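Local coordinates for protein nigritoxine (Vibrio nigripulchritudo, PDB 5M41) that is a bacterial toxin active against crustaceans and insects, at residues A700-M705 against D710-D715. Residues are numbered along the deposited sequence; the frame is centred on the assembly and turned at random.
Sequences ATAKNM and DTLFLD
Met705 O accepts a hydrogen bond from Asn597 ND2, and this ties down the residue whose side chain reaches Leu712. Met705 N still bonds to Thr701 O at 3.2 Å, although Met705 is the first residue to leave helical geometry. No hydrogen bond links 700-705 to 710-715. The contact is apolar and buried, and both methyls of Leu712 share in it. Leu712 CD1 lies 3.6 Å from Ala702 CB, on the flank of the last helical turn. Leu712 CD2 lies 3.7 Å from Met705 CE. The sulfur spans the fork, with Met705 SD 4.0 Å from both Leu712 CD1 and Leu712 CD2. Met705 begins with CG between its backbone N and carbonyl carbon (chi1 67°). A bend at chi3 (-73°) turns the terminal methyl to Leu712 CD2, and the two side chains cross at a slant. Leu712 packs one methyl on Ala702 and the other on the end of Met705. In the link between the segments, Ser708 OG hydrogen-bonds with Asp710 OD1 and with Thr711 OG1. The contact joins the C-terminal end of helix 688-704 to Leu712, on the segment that carries strand 713-715, an outermost strand of a six-stranded antiparallel sheet. Leu599 of strand 594-601 touches both Met705 and Leu712. Phe651 of strand 649-652 also packs on Leu712, while Leu667 of helix 667-676 touches Ala702 and Leu712.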
loop_
_atom_site.group_PDB
_atom_site.type_symbol
_atom_site.label_atom_id
_atom_site.label_comp_id
_atom_site.label_asym_id
_atom_site.label_seq_id
_atom_site.Cartn_x
_atom_site.Cartn_y
_atom_site.Cartn_z
ATOM N N ALA A 700 -11.125 16.039 25.074
ATOM C CA ALA A 700 -10.188 15.966 26.208
ATOM C C ALA A 700 -10.063 17.322 26.935
ATOM O O ALA A 700 -9.992 17.364 28.166
ATOM C CB ALA A 700 -8.814 15.451 25.765
ATOM N N THR A 701 -10.062 18.420 26.173
ATOM C CA THR A 701 -9.913 19.758 26.735
ATOM C C THR A 701 -11.157 20.133 27.533
ATOM O O THR A 701 -11.037 20.604 28.655
ATOM C CB THR A 701 -9.563 20.786 25.641
ATOM O OG1 THR A 701 -8.295 20.443 25.063
ATOM C CG2 THR A 701 -9.473 22.196 26.190
ATOM N N ALA A 702 -12.347 19.873 26.975
ATOM C CA ALA A 702 -13.620 20.075 27.695
ATOM C C ALA A 702 -13.632 19.299 29.011
ATOM O O ALA A 702 -13.990 19.835 30.066
ATOM C CB ALA A 702 -14.805 19.652 26.831
ATOM N N LYS A 703 -13.226 18.036 28.939
ATOM C CA LYS A 703 -13.222 17.170 30.103
ATOM C C LYS A 703 -12.228 17.651 31.172
ATOM O O LYS A 703 -12.554 17.724 32.353
ATOM C CB LYS A 703 -12.885 15.741 29.683
ATOM C CG LYS A 703 -12.854 14.780 30.851
ATOM C CD LYS A 703 -12.607 13.345 30.422
ATOM C CE LYS A 703 -12.608 12.443 31.644
ATOM N NZ LYS A 703 -13.000 11.052 31.292
ATOM N N ASN A 704 -11.014 17.964 30.741
ATOM C CA ASN A 704 -9.958 18.374 31.656
ATOM C C ASN A 704 -10.272 19.658 32.450
ATOM O O ASN A 704 -9.782 19.818 33.556
ATOM C CB ASN A 704 -8.628 18.519 30.917
ATOM C CG ASN A 704 -7.448 18.550 31.867
ATOM O OD1 ASN A 704 -7.259 17.622 32.662
ATOM N ND2 ASN A 704 -6.663 19.624 31.813
ATOM N N MET A 705 -11.083 20.558 31.894
ATOM C CA MET A 705 -11.525 21.769 32.607
ATOM C C MET A 705 -12.746 21.490 33.502
ATOM O O MET A 705 -13.347 22.421 34.065
ATOM C CB MET A 705 -11.855 22.890 31.608
ATOM C CG MET A 705 -13.075 22.610 30.731
ATOM S SD MET A 705 -13.462 23.958 29.585
ATOM C CE MET A 705 -14.124 25.216 30.681
ATOM N N ASP A 710 -21.475 19.248 25.807
ATOM C CA ASP A 710 -22.876 19.711 25.877
ATOM C C ASP A 710 -23.187 20.675 27.043
ATOM O O ASP A 710 -24.288 21.204 27.110
ATOM C CB ASP A 710 -23.862 18.530 25.889
ATOM C CG ASP A 710 -23.617 17.571 27.049
ATOM O OD1 ASP A 710 -22.793 17.870 27.938
ATOM O OD2 ASP A 710 -24.252 16.500 27.072
ATOM N N THR A 711 -22.232 20.895 27.950
ATOM C CA THR A 711 -22.429 21.857 29.056
ATOM C C THR A 711 -21.621 23.155 28.835
ATOM O O THR A 711 -21.658 24.077 29.651
ATOM C CB THR A 711 -22.130 21.244 30.453
ATOM O OG1 THR A 711 -20.775 20.786 30.527
ATOM C CG2 THR A 711 -23.082 20.056 30.777
ATOM N N LEU A 712 -20.896 23.204 27.721
ATOM C CA LEU A 712 -20.119 24.370 27.336
ATOM C C LEU A 712 -20.833 25.209 26.289
ATOM O O LEU A 712 -20.992 24.775 25.140
ATOM C CB LEU A 712 -18.734 23.945 26.835
ATOM C CG LEU A 712 -17.758 23.465 27.931
ATOM C CD1 LEU A 712 -16.581 22.725 27.316
ATOM C CD2 LEU A 712 -17.271 24.642 28.763
ATOM N N PHE A 713 -21.237 26.416 26.672
ATOM C CA PHE A 713 -21.945 27.306 25.737
ATOM C C PHE A 713 -21.056 28.423 25.149
ATOM O O PHE A 713 -20.215 28.976 25.836
ATOM C CB PHE A 713 -23.194 27.916 26.390
ATOM C CG PHE A 713 -24.171 26.899 26.914
ATOM C CD1 PHE A 713 -25.150 26.349 26.082
ATOM C CD2 PHE A 713 -24.132 26.502 28.253
ATOM C CE1 PHE A 713 -26.055 25.411 26.565
ATOM C CE2 PHE A 713 -25.040 25.569 28.746
ATOM C CZ PHE A 713 -25.998 25.015 27.899
ATOM N N LEU A 714 -21.268 28.758 23.876
ATOM C CA LEU A 714 -20.531 29.845 23.239
ATOM C C LEU A 714 -20.948 31.183 23.874
ATOM O O LEU A 714 -22.142 31.412 24.049
ATOM C CB LEU A 714 -20.829 29.845 21.731
ATOM C CG LEU A 714 -20.188 30.920 20.837
ATOM C CD1 LEU A 714 -18.749 30.555 20.511
ATOM C CD2 LEU A 714 -20.967 31.046 19.534
ATOM N N ASP A 715 -19.970 32.033 24.225
ATOM C CA ASP A 715 -20.229 33.404 24.705
ATOM C C ASP A 715 -20.998 34.178 23.663
ATOM O O ASP A 715 -20.711 34.064 22.463
ATOM C CB ASP A 715 -18.935 34.208 24.938
ATOM C CG ASP A 715 -18.143 33.726 26.106
ATOM O OD1 ASP A 715 -18.568 32.732 26.744
ATOM O OD2 ASP A 715 -17.080 34.337 26.379
#